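Local coordinates for protein extracellular invertase (Aspergillus kawachii, PDB 5XH8) that probably splits sucrose at its beta-fructofuranosyl linkage and, with high transfructosylation activity, transfers fructosyl units to build fructooligosaccharides such as 1-kestose, at residues S497-A509 with R558-A570. Numbering follows the deposited sequence.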
loop_
_atom_site.group_PDB
_atom_site.type_symbol
_atom_site.label_atom_id
_atom_site.label_comp_id
_atom_site.label_asym_id
_atom_site.label_seq_id
_atom_site.Cartn_x
_atom_site.Cartn_y
_atom_site.Cartn_z
ATOM N N SER A 497 -47.349 -4.414 10.070
ATOM C CA SER A 497 -46.438 -3.308 9.718
ATOM C C SER A 497 -46.909 -1.963 10.228
ATOM O O SER A 497 -48.117 -1.699 10.305
ATOM C CB SER A 497 -46.307 -3.192 8.207
ATOM O OG SER A 497 -45.662 -4.324 7.655
ATOM N N ILE A 498 -45.936 -1.118 10.577
ATOM C CA ILE A 498 -46.140 0.323 10.692
ATOM C C ILE A 498 -45.848 0.927 9.325
ATOM O O ILE A 498 -44.803 0.641 8.722
ATOM C CB ILE A 498 -45.193 0.969 11.723
ATOM C CG1 ILE A 498 -45.322 0.306 13.109
ATOM C CG2 ILE A 498 -45.399 2.489 11.777
ATOM C CD1 ILE A 498 -46.338 0.920 14.035
ATOM N N ILE A 499 -46.751 1.786 8.862
ATOM C CA ILE A 499 -46.680 2.426 7.553
ATOM C C ILE A 499 -46.675 3.951 7.717
ATOM O O ILE A 499 -47.388 4.491 8.547
ATOM C CB ILE A 499 -47.896 2.052 6.667
ATOM C CG1 ILE A 499 -48.077 0.527 6.586
ATOM C CG2 ILE A 499 -47.787 2.676 5.269
ATOM C CD1 ILE A 499 -46.930 -0.227 5.976
ATOM N N VAL A 500 -45.839 4.632 6.943
ATOM C CA VAL A 500 -45.922 6.073 6.804
ATOM C C VAL A 500 -46.386 6.310 5.365
ATOM O O VAL A 500 -45.651 6.046 4.401
ATOM C CB VAL A 500 -44.584 6.792 7.091
ATOM C CG1 VAL A 500 -44.788 8.299 7.074
ATOM C CG2 VAL A 500 -44.010 6.370 8.440
ATOM N N ASP A 501 -47.629 6.761 5.230
ATOM C CA ASP A 501 -48.165 7.192 3.925
ATOM C C ASP A 501 -47.772 8.656 3.670
ATOM O O ASP A 501 -48.200 9.573 4.389
ATOM C CB ASP A 501 -49.682 7.044 3.926
ATOM C CG ASP A 501 -50.332 7.437 2.603
ATOM O OD1 ASP A 501 -49.688 7.972 1.659
ATOM O OD2 ASP A 501 -51.550 7.210 2.536
ATOM N N ARG A 502 -46.978 8.860 2.624
ATOM C CA ARG A 502 -46.480 10.182 2.256
ATOM C C ARG A 502 -47.056 10.714 0.935
ATOM O O ARG A 502 -46.624 11.776 0.439
ATOM C CB ARG A 502 -44.930 10.155 2.211
ATOM C CG ARG A 502 -44.293 9.955 3.580
ATOM C CD ARG A 502 -42.784 10.174 3.564
ATOM N NE ARG A 502 -42.147 9.294 2.586
ATOM C CZ ARG A 502 -40.937 9.459 2.049
ATOM N NH1 ARG A 502 -40.141 10.463 2.408
ATOM N NH2 ARG A 502 -40.516 8.571 1.155
ATOM N N SER A 503 -48.045 10.017 0.373
ATOM C CA SER A 503 -48.640 10.453 -0.891
ATOM C C SER A 503 -49.151 11.906 -0.862
ATOM O O SER A 503 -49.065 12.580 -1.862
ATOM C CB SER A 503 -49.767 9.508 -1.321
ATOM O OG SER A 503 -50.780 9.461 -0.332
ATOM N N ASN A 504 -49.615 12.398 0.285
ATOM C CA ASN A 504 -50.137 13.770 0.413
ATOM C C ASN A 504 -49.285 14.704 1.283
ATOM O O ASN A 504 -49.713 15.834 1.563
ATOM C CB ASN A 504 -51.573 13.685 0.989
ATOM C CG ASN A 504 -52.391 14.963 0.785
ATOM O OD1 ASN A 504 -53.032 15.469 1.723
ATOM N ND2 ASN A 504 -52.392 15.474 -0.431
ATOM N N THR A 505 -48.078 14.258 1.694
ATOM C CA THR A 505 -47.257 14.953 2.705
ATOM C C THR A 505 -46.825 16.335 2.243
ATOM O O THR A 505 -46.891 17.289 3.019
ATOM C CB THR A 505 -45.987 14.127 3.079
ATOM O OG1 THR A 505 -46.364 12.950 3.792
ATOM C CG2 THR A 505 -45.006 14.923 3.934
ATOM N N SER A 506 -46.384 16.427 0.987
ATOM C CA SER A 506 -45.703 17.614 0.471
ATOM C C SER A 506 -46.332 18.218 -0.783
ATOM O O SER A 506 -46.253 17.629 -1.854
ATOM C CB SER A 506 -44.251 17.292 0.145
ATOM O OG SER A 506 -43.575 18.483 -0.205
ATOM N N ALA A 507 -46.884 19.424 -0.649
ATOM C CA ALA A 507 -47.345 20.210 -1.808
ATOM C C ALA A 507 -46.189 20.599 -2.736
ATOM O O ALA A 507 -46.403 20.819 -3.927
ATOM C CB ALA A 507 -48.092 21.450 -1.350
ATOM N N ALA A 508 -44.966 20.674 -2.198
ATOM C CA ALA A 508 -43.771 20.899 -3.031
ATOM C C ALA A 508 -43.435 19.735 -3.952
ATOM O O ALA A 508 -42.913 19.945 -5.050
ATOM C CB ALA A 508 -42.575 21.248 -2.161
ATOM N N ALA A 509 -43.767 18.512 -3.545
ATOM C CA ALA A 509 -43.584 17.324 -4.412
ATOM C C ALA A 509 -44.386 17.362 -5.714
ATOM O O ALA A 509 -44.062 16.639 -6.655
ATOM C CB ALA A 509 -43.913 16.051 -3.652
ATOM N N ARG A 558 -38.446 -1.357 20.817
ATOM C CA ARG A 558 -37.795 -2.333 19.936
ATOM C C ARG A 558 -37.992 -2.083 18.440
ATOM O O ARG A 558 -37.678 -2.936 17.636
ATOM C CB ARG A 558 -38.280 -3.753 20.280
ATOM C CG ARG A 558 -39.748 -4.029 19.990
ATOM C CD ARG A 558 -40.233 -5.250 20.777
ATOM N NE ARG A 558 -41.490 -5.796 20.249
ATOM C CZ ARG A 558 -42.631 -5.966 20.930
ATOM N NH1 ARG A 558 -42.742 -5.625 22.219
ATOM N NH2 ARG A 558 -43.684 -6.489 20.304
ATOM N N PHE A 559 -38.498 -0.919 18.063
ATOM C CA PHE A 559 -38.831 -0.642 16.679
ATOM C C PHE A 559 -38.495 0.798 16.389
ATOM O O PHE A 559 -38.789 1.665 17.204
ATOM C CB PHE A 559 -40.308 -0.859 16.431
ATOM C CG PHE A 559 -40.746 -0.511 15.051
ATOM C CD1 PHE A 559 -41.168 0.782 14.743
ATOM C CD2 PHE A 559 -40.743 -1.460 14.060
ATOM C CE1 PHE A 559 -41.575 1.106 13.460
ATOM C CE2 PHE A 559 -41.154 -1.149 12.779
ATOM C CZ PHE A 559 -41.586 0.135 12.483
ATOM N N ALA A 560 -37.880 1.034 15.229
ATOM C CA ALA A 560 -37.654 2.396 14.724
ATOM C C ALA A 560 -37.793 2.462 13.220
ATOM O O ALA A 560 -37.264 1.611 12.512
ATOM C CB ALA A 560 -36.285 2.925 15.149
ATOM N N LEU A 561 -38.495 3.497 12.751
ATOM C CA LEU A 561 -38.701 3.766 11.331
ATOM C C LEU A 561 -38.633 5.286 11.117
ATOM O O LEU A 561 -39.427 6.033 11.718
ATOM C CB LEU A 561 -40.058 3.257 10.884
ATOM C CG LEU A 561 -40.567 3.630 9.478
ATOM C CD1 LEU A 561 -39.635 3.188 8.388
ATOM C CD2 LEU A 561 -41.920 2.988 9.234
ATOM N N SER A 562 -37.705 5.739 10.275
ATOM C CA SER A 562 -37.466 7.174 10.104
ATOM C C SER A 562 -37.456 7.581 8.646
ATOM O O SER A 562 -37.030 6.822 7.779
ATOM C CB SER A 562 -36.168 7.592 10.796
ATOM O OG SER A 562 -36.079 6.998 12.072
ATOM N N THR A 563 -37.914 8.798 8.383
ATOM C CA THR A 563 -38.085 9.257 7.017
ATOM C C THR A 563 -38.158 10.771 6.951
ATOM O O THR A 563 -38.075 11.444 7.987
ATOM C CB THR A 563 -39.336 8.613 6.372
ATOM O OG1 THR A 563 -39.395 8.945 4.976
ATOM C CG2 THR A 563 -40.627 9.094 7.085
ATOM N N TRP A 564 -38.285 11.291 5.724
ATOM C CA TRP A 564 -38.432 12.719 5.451
ATOM C C TRP A 564 -39.911 13.081 5.247
ATOM O O TRP A 564 -40.599 12.450 4.434
ATOM C CB TRP A 564 -37.635 13.112 4.200
ATOM C CG TRP A 564 -36.163 12.938 4.366
ATOM C CD1 TRP A 564 -35.400 11.944 3.849
ATOM C CD2 TRP A 564 -35.286 13.776 5.124
ATOM N NE1 TRP A 564 -34.086 12.101 4.250
ATOM C CE2 TRP A 564 -33.989 13.228 5.022
ATOM C CE3 TRP A 564 -35.462 14.958 5.850
ATOM C CZ2 TRP A 564 -32.874 13.800 5.654
ATOM C CZ3 TRP A 564 -34.345 15.532 6.495
ATOM C CH2 TRP A 564 -33.065 14.942 6.383
ATOM N N VAL A 565 -40.382 14.081 5.990
ATOM C CA VAL A 565 -41.748 14.587 5.843
ATOM C C VAL A 565 -41.698 16.070 5.487
ATOM O O VAL A 565 -41.750 16.934 6.340
ATOM C CB VAL A 565 -42.643 14.270 7.066
ATOM C CG1 VAL A 565 -43.016 12.803 7.046
ATOM C CG2 VAL A 565 -41.995 14.634 8.396
ATOM N N ARG A 566 -41.569 16.342 4.192
ATOM C CA ARG A 566 -41.225 17.671 3.746
ATOM C C ARG A 566 -42.493 18.503 3.410
ATOM O O ARG A 566 -42.702 18.911 2.271
ATOM C CB ARG A 566 -40.204 17.569 2.601
ATOM C CG ARG A 566 -38.824 17.133 3.126
ATOM C CD ARG A 566 -37.606 17.348 2.203
ATOM N NE ARG A 566 -37.353 16.132 1.514
ATOM C CZ ARG A 566 -36.278 15.345 1.523
ATOM N NH1 ARG A 566 -35.097 15.625 2.094
ATOM N NH2 ARG A 566 -36.412 14.241 0.819
ATOM N N SER A 567 -43.308 18.769 4.436
ATOM C CA SER A 567 -44.507 19.604 4.270
ATOM C C SER A 567 -44.090 21.058 4.036
ATOM O O SER A 567 -43.103 21.549 4.616
ATOM C CB SER A 567 -45.462 19.469 5.471
ATOM O OG SER A 567 -44.997 20.190 6.596
ATOM N N TRP A 568 -44.847 21.730 3.169
ATOM C CA TRP A 568 -44.608 23.118 2.790
ATOM C C TRP A 568 -45.341 24.172 3.643
ATOM O O TRP A 568 -44.711 25.127 4.097
ATOM C CB TRP A 568 -44.994 23.315 1.314
ATOM C CG TRP A 568 -44.835 24.729 0.882
ATOM C CD1 TRP A 568 -45.822 25.670 0.773
ATOM C CD2 TRP A 568 -43.612 25.384 0.528
ATOM N NE1 TRP A 568 -45.282 26.866 0.375
ATOM C CE2 TRP A 568 -43.932 26.727 0.225
ATOM C CE3 TRP A 568 -42.275 24.973 0.447
ATOM C CZ2 TRP A 568 -42.971 27.652 -0.178
ATOM C CZ3 TRP A 568 -41.311 25.901 0.059
ATOM C CH2 TRP A 568 -41.664 27.219 -0.251
ATOM N N TYR A 569 -46.663 24.024 3.783
ATOM C CA TYR A 569 -47.539 25.103 4.272
ATOM C C TYR A 569 -47.383 25.302 5.778
ATOM O O TYR A 569 -47.313 24.338 6.542
ATOM C CB TYR A 569 -49.035 24.834 3.917
ATOM C CG TYR A 569 -49.378 25.048 2.460
ATOM C CD1 TYR A 569 -49.561 26.337 1.949
ATOM C CD2 TYR A 569 -49.525 23.973 1.580
ATOM C CE1 TYR A 569 -49.866 26.550 0.601
ATOM C CE2 TYR A 569 -49.838 24.180 0.228
ATOM C CZ TYR A 569 -50.005 25.478 -0.247
ATOM O OH TYR A 569 -50.295 25.698 -1.566
ATOM N N ALA A 570 -47.336 26.563 6.190
ATOM C CA ALA A 570 -47.182 26.943 7.591
ATOM C C ALA A 570 -48.236 26.269 8.488
ATOM O O ALA A 570 -47.910 25.835 9.604
ATOM C CB ALA A 570 -47.230 28.456 7.732
#
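Ile498, Val500, Phe559 and Leu561 meet between two strands, 497-501 and 559-564, that run nearly parallel (12°) with axes 9.0 Å apart, the face-to-face layering of the GH32 C-terminal beta-sandwich. Ile498 CB lies 3.8 Å from Phe559 CZ, the two side chains passing at a slant, while Leu561 CD2 reaches Val500 CG2 at 4.1 Å. Beyond this layer polar contacts join the apolar ones. Arg502, its chain bent at chi3 (-57°), sends NH1 to Trp564 O in a nearly straight 2.9 Å bond, in the guanidinium plane and on a carbonyl lone pair. Thr563 OG1 sits over one face of the same guanidinium without bonding to it, and is held instead by Glu520. Farther along, Thr505 CG2 packs on Val565 CA (3.8 Å), and Ser506 OG, anti to its own N (chi1 -173°), donates to Arg566 O at 2.7 Å. Against these closely packed, buried strand side chains and the Arg502 site, Tyr569 is the partly exposed, solvent-side end, where CE2 meets Ala507 CB at 3.6 Å. Apolar contact thus joins the two sheets, whereas the buried charge of Arg502 is balanced by a salt bridge from NH2 to Asp516, with NH1 and NE satisfied by the carbonyls of Trp564 and Ser518.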